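Local coordinates for protein glutathione S-transferase (Natrialba magadii ATCC 43099, PDB 6GZF) that probably acts as a Xi-class glutathione transferase, using glutathione in the thiol-dependent reduction of glutathionyl-hydroquinones, at residues M10-G14 against E15-D19; Q263-R266 against E267-N270. All coordinates share one frame; numbering follows the deposited sequence.

How the contacts relate
Both contacts are local turns in the chain, partly buried and lying far out on opposite sides of the chain's centre; their own centres are about 41 Å apart and they share no elements. Contact 1 is a two-stranded hairpin near the N-terminus, held by backbone hydrogen bonds and by aliphatic groups set against an indole and a guanidinium, and packed against residues 127-131 of its own subunit, close to the predicted glutathione site. Contact 2 is a helix-free turn in the C-terminal half, built round a glutamate and a phenylalanine, and its charged and aromatic groups reach across to the second subunit of the dimer.

Contact 1: M10-G14 against E15-D19; sequences MLVDG and EWRTD
The indole of Trp16 meets Leu11 at its edge, where CD1 of the leucine lies in the ring plane at 3.5 Å from CE3 of Trp16, while the backbone N of Met10 sits over one face of the ring, near CH2. The guanidinium of Arg17 is covered on one face by Val12: CG1 stands 3.4 Å above its plane, offset toward the rim, and is 3.6 Å from NH1. In both pairs the side chains cross at about a right angle. The indole reaches back over Met10 because CG of Trp16 lies anti to the backbone N (chi1 -170°). The Arg17 chain is extended from CG to NE, which lays one face of the guanidinium over the valine.

These pairs belong to a beta hairpin whose strands 10-12 and 15-17 are joined by the two-residue turn Asp13-Gly14. Both turn residues have positive phi, as in a type I' turn. Arg17 N donates to Met10 O at 3.0 Å in a nearly straight bond, and Met10 N returns a longer one to Arg17 O at 3.3 Å. Nearer the turn, Val12 N donates to Glu15 O at 2.7 Å; the answering bond from Glu15 N to Val12 O is bent. Leu11 and Trp16 form the non-hydrogen-bonded pair between them, on the face away from Val12 and Arg17.

The side chain of Leu11 touches Tyr121 and Val122 of helix 117-124, whose Arg118 makes a cation-pi contact with Trp16; NE1 of the indole is bonded to Glu94 O. Backbone bonds from Leu11 to Cys130 and from Gly14 to Val128 tie the hairpin to the neighbouring loop, and Met10 rests on Arg131, a predicted glutathione-binding residue.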
loop_
_atom_site.group_PDB
_atom_site.type_symbol
_atom_site.label_atom_id
_atom_site.label_comp_id
_atom_site.label_asym_id
_atom_site.label_seq_id
_atom_site.Cartn_x
_atom_site.Cartn_y
_atom_site.Cartn_z
ATOM N N MET A 10 24.754 -8.520 7.964
ATOM C CA MET A 10 26.041 -8.181 7.373
ATOM C C MET A 10 27.132 -9.195 7.708
ATOM O O MET A 10 27.041 -9.941 8.691
ATOM C CB MET A 10 26.465 -6.788 7.844
ATOM C CG MET A 10 26.036 -6.488 9.271
ATOM S SD MET A 10 26.105 -4.739 9.686
ATOM C CE MET A 10 24.649 -4.119 8.844
ATOM N N LEU A 11 28.156 -9.222 6.866
ATOM C CA LEU A 11 29.369 -9.975 7.140
ATOM C C LEU A 11 30.489 -8.979 7.426
ATOM O O LEU A 11 30.776 -8.118 6.600
ATOM C CB LEU A 11 29.719 -10.878 5.954
ATOM C CG LEU A 11 30.301 -12.267 6.225
ATOM C CD1 LEU A 11 29.414 -13.059 7.165
ATOM C CD2 LEU A 11 30.479 -13.021 4.917
ATOM N N VAL A 12 31.105 -9.080 8.599
ATOM C CA VAL A 12 32.151 -8.137 8.986
ATOM C C VAL A 12 33.457 -8.855 9.308
ATOM O O VAL A 12 33.543 -9.582 10.297
ATOM C CB VAL A 12 31.729 -7.288 10.202
ATOM C CG1 VAL A 12 32.850 -6.343 10.605
ATOM C CG2 VAL A 12 30.458 -6.512 9.892
ATOM N N ASP A 13 34.466 -8.634 8.467
ATOM C CA ASP A 13 35.754 -9.316 8.580
ATOM C C ASP A 13 35.567 -10.830 8.635
ATOM O O ASP A 13 36.252 -11.524 9.386
ATOM C CB ASP A 13 36.526 -8.828 9.810
ATOM C CG ASP A 13 36.961 -7.378 9.688
ATOM O OD1 ASP A 13 37.082 -6.886 8.546
ATOM O OD2 ASP A 13 37.185 -6.733 10.735
ATOM N N GLY A 14 34.629 -11.332 7.836
ATOM C CA GLY A 14 34.353 -12.754 7.771
ATOM C C GLY A 14 33.447 -13.245 8.884
ATOM O O GLY A 14 33.347 -14.448 9.124
ATOM N N GLU A 15 32.779 -12.316 9.561
ATOM C CA GLU A 15 31.919 -12.666 10.686
ATOM C C GLU A 15 30.481 -12.194 10.490
ATOM O O GLU A 15 30.232 -11.024 10.195
ATOM C CB GLU A 15 32.480 -12.085 11.985
ATOM C CG GLU A 15 33.834 -12.648 12.381
ATOM C CD GLU A 15 33.754 -14.094 12.830
ATOM O OE1 GLU A 15 32.736 -14.469 13.451
ATOM O OE2 GLU A 15 34.706 -14.856 12.561
ATOM N N TRP A 16 29.539 -13.116 10.664
ATOM C CA TRP A 16 28.119 -12.808 10.543
ATOM C C TRP A 16 27.637 -12.017 11.754
ATOM O O TRP A 16 27.856 -12.422 12.896
ATOM C CB TRP A 16 27.312 -14.099 10.384
ATOM C CG TRP A 16 25.870 -13.903 10.007
ATOM C CD1 TRP A 16 24.776 -14.266 10.739
ATOM C CD2 TRP A 16 25.364 -13.307 8.803
ATOM N NE1 TRP A 16 23.625 -13.934 10.068
ATOM C CE2 TRP A 16 23.958 -13.343 8.878
ATOM C CE3 TRP A 16 25.966 -12.746 7.673
ATOM C CZ2 TRP A 16 23.144 -12.840 7.864
ATOM C CZ3 TRP A 16 25.156 -12.247 6.669
ATOM C CH2 TRP A 16 23.761 -12.296 6.771
ATOM N N ARG A 17 26.995 -10.881 11.499
ATOM C CA ARG A 17 26.440 -10.057 12.567
ATOM C C ARG A 17 25.009 -9.639 12.256
ATOM O O ARG A 17 24.628 -9.527 11.092
ATOM C CB ARG A 17 27.292 -8.806 12.792
ATOM C CG ARG A 17 28.769 -9.053 13.031
ATOM C CD ARG A 17 29.365 -7.910 13.845
ATOM N NE ARG A 17 30.778 -8.109 14.153
ATOM C CZ ARG A 17 31.690 -7.141 14.117
ATOM N NH1 ARG A 17 31.331 -5.905 13.791
ATOM N NH2 ARG A 17 32.958 -7.408 14.409
ATOM N N THR A 18 24.224 -9.404 13.302
ATOM C CA THR A 18 22.859 -8.924 13.133
ATOM C C THR A 18 22.870 -7.421 12.875
ATOM O O THR A 18 22.004 -6.895 12.173
ATOM C CB THR A 18 21.985 -9.240 14.363
ATOM O OG1 THR A 18 22.340 -10.526 14.886
ATOM C CG2 THR A 18 20.511 -9.241 13.986
ATOM N N ASP A 19 23.861 -6.738 13.443
ATOM C CA ASP A 19 24.075 -5.316 13.194
ATOM C C ASP A 19 25.450 -4.891 13.710
ATOM O O ASP A 19 25.926 -5.391 14.729
ATOM C CB ASP A 19 22.975 -4.472 13.853
ATOM C CG ASP A 19 22.988 -3.018 13.394
ATOM O OD1 ASP A 19 24.070 -2.488 13.058
ATOM O OD2 ASP A 19 21.903 -2.398 13.371
#

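Contact 2: Q263-R266 against E267-N270; sequences QYIR and EFDN
Two overlapping turns bend the backbone here, Phe268 N donating to Ile265 O at 3.1 Å and Glu267 N making a weak bond to Tyr264 O. The Glu267 side chain closes the 264-267 turn from the other direction. Its OE1 accepts Tyr264 N at 3.2 Å through the anti lone pair, so that residues 264 and 267 are linked by both backbone and side chain. CG of Glu267 lies anti to its carbonyl carbon (chi1 -77°), passes 3.7 Å from CB of Tyr264, and the chain then runs extended.

The side chain of Gln263 crosses that of Glu267 obliquely and ends over the phenyl ring of Phe268. Its CG is 3.3 Å from Glu267 OE1, and the amide and carboxylate planes are 76° apart. NE2 of Gln263 stands 3.2 Å above the centre of one face of the Phe268 ring, the amide tilted 38° from the ring plane. Ile265 lies at the edge of the same ring, its CA near the ring plane, and its CD1 is 4.2 Å from Phe268 CE2. Leu218 of helix 204-224 packs on both Ile265 and Phe268. A water molecule bridges the carbonyls of Arg266 and Phe268, donating to each.

The Asp251 carboxylate accepts hydrogen bonds from the backbone N atoms of Ile265 and Arg266, pinning the start of the turn to helix 250-254. Glu267 OE1 also forms a salt bridge with Arg266 of the second subunit, reciprocated by Arg266 NH2 with Glu267 of that subunit, and Tyr264 OH bonds to His255 of the second subunit, while the two Tyr264 rings meet. The turn and its copy in the second subunit face each other at a dimer interface between C-terminal domains, consistent with the dimers of Xi-class glutathionyl-hydroquinone reductases.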
loop_
_atom_site.group_PDB
_atom_site.type_symbol
_atom_site.label_atom_id
_atom_site.label_comp_id
_atom_site.label_asym_id
_atom_site.label_seq_id
_atom_site.Cartn_x
_atom_site.Cartn_y
_atom_site.Cartn_z
ATOM N N GLN A 263 0.148 5.945 -8.729
ATOM C CA GLN A 263 -0.572 5.355 -9.850
ATOM C C GLN A 263 -0.114 3.926 -10.129
ATOM O O GLN A 263 1.065 3.602 -9.984
ATOM C CB GLN A 263 -0.392 6.213 -11.106
ATOM C CG GLN A 263 -1.287 5.814 -12.267
ATOM C CD GLN A 263 -1.032 6.635 -13.515
ATOM O OE1 GLN A 263 -1.164 7.858 -13.506
ATOM N NE2 GLN A 263 -0.668 5.963 -14.601
ATOM N N TYR A 264 -1.059 3.075 -10.515
ATOM C CA TYR A 264 -0.740 1.741 -11.007
ATOM C C TYR A 264 0.102 1.849 -12.273
ATOM O O TYR A 264 -0.046 2.797 -13.043
ATOM C CB TYR A 264 -2.014 0.946 -11.303
ATOM C CG TYR A 264 -2.583 0.171 -10.135
ATOM C CD1 TYR A 264 -1.755 -0.526 -9.264
ATOM C CD2 TYR A 264 -3.954 0.122 -9.916
ATOM C CE1 TYR A 264 -2.278 -1.242 -8.202
ATOM C CE2 TYR A 264 -4.485 -0.590 -8.857
ATOM C CZ TYR A 264 -3.643 -1.270 -8.003
ATOM O OH TYR A 264 -4.173 -1.979 -6.948
ATOM N N ILE A 265 0.985 0.880 -12.487
ATOM C CA ILE A 265 1.697 0.789 -13.755
ATOM C C ILE A 265 0.692 0.470 -14.855
ATOM O O ILE A 265 0.806 0.953 -15.984
ATOM C CB ILE A 265 2.808 -0.279 -13.712
ATOM C CG1 ILE A 265 3.966 0.199 -12.837
ATOM C CG2 ILE A 265 3.321 -0.589 -15.110
ATOM C CD1 ILE A 265 4.651 1.445 -13.357
ATOM N N ARG A 266 -0.321 -0.319 -14.505
ATOM C CA ARG A 266 -1.348 -0.723 -15.459
ATOM C C ARG A 266 -2.254 0.441 -15.860
ATOM O O ARG A 266 -3.037 0.326 -16.802
ATOM C CB ARG A 266 -2.192 -1.865 -14.888
ATOM C CG ARG A 266 -3.236 -1.432 -13.871
ATOM C CD ARG A 266 -4.129 -2.599 -13.478
ATOM N NE ARG A 266 -5.099 -2.233 -12.449
ATOM C CZ ARG A 266 -5.937 -3.091 -11.877
ATOM N NH1 ARG A 266 -5.928 -4.368 -12.234
ATOM N NH2 ARG A 266 -6.787 -2.673 -10.948
ATOM N N GLU A 267 -2.146 1.558 -15.147
ATOM C CA GLU A 267 -2.936 2.741 -15.466
ATOM C C GLU A 267 -2.235 3.631 -16.490
ATOM O O GLU A 267 -2.860 4.504 -17.092
ATOM C CB GLU A 267 -3.244 3.541 -14.199
ATOM C CG GLU A 267 -4.339 2.939 -13.336
ATOM C CD GLU A 267 -4.779 3.866 -12.220
ATOM O OE1 GLU A 267 -3.962 4.144 -11.317
ATOM O OE2 GLU A 267 -5.944 4.317 -12.247
ATOM N N PHE A 268 -0.939 3.407 -16.685
ATOM C CA PHE A 268 -0.186 4.138 -17.701
ATOM C C PHE A 268 -0.595 3.694 -19.102
ATOM O O PHE A 268 -0.781 2.503 -19.357
ATOM C CB PHE A 268 1.320 3.951 -17.504
ATOM C CG PHE A 268 1.898 4.789 -16.399
ATOM C CD1 PHE A 268 2.302 6.092 -16.642
ATOM C CD2 PHE A 268 2.046 4.275 -15.121
ATOM C CE1 PHE A 268 2.836 6.868 -15.632
ATOM C CE2 PHE A 268 2.580 5.047 -14.106
ATOM C CZ PHE A 268 2.976 6.345 -14.362
ATOM N N ASP A 269 -0.729 4.660 -20.006
ATOM C CA ASP A 269 -1.175 4.390 -21.368
ATOM C C ASP A 269 -0.216 3.492 -22.143
ATOM O O ASP A 269 -0.646 2.665 -22.947
ATOM C CB ASP A 269 -1.368 5.702 -22.136
ATOM C CG ASP A 269 -2.476 6.560 -21.560
ATOM O OD1 ASP A 269 -3.452 5.996 -21.021
ATOM O OD2 ASP A 269 -2.374 7.802 -21.649
ATOM N N ASN A 270 1.080 3.653 -21.899
ATOM C CA ASN A 270 2.083 2.998 -22.728
ATOM C C ASN A 270 2.986 2.018 -21.980
ATOM O O ASN A 270 3.492 1.069 -22.576
ATOM C CB ASN A 270 2.943 4.056 -23.423
ATOM C CG ASN A 270 2.115 5.040 -24.229
ATOM O OD1 ASN A 270 2.308 6.253 -24.137
ATOM N ND2 ASN A 270 1.183 4.521 -25.019
HETATM O O HOH W 1 -3.763 1.374 -19.787
#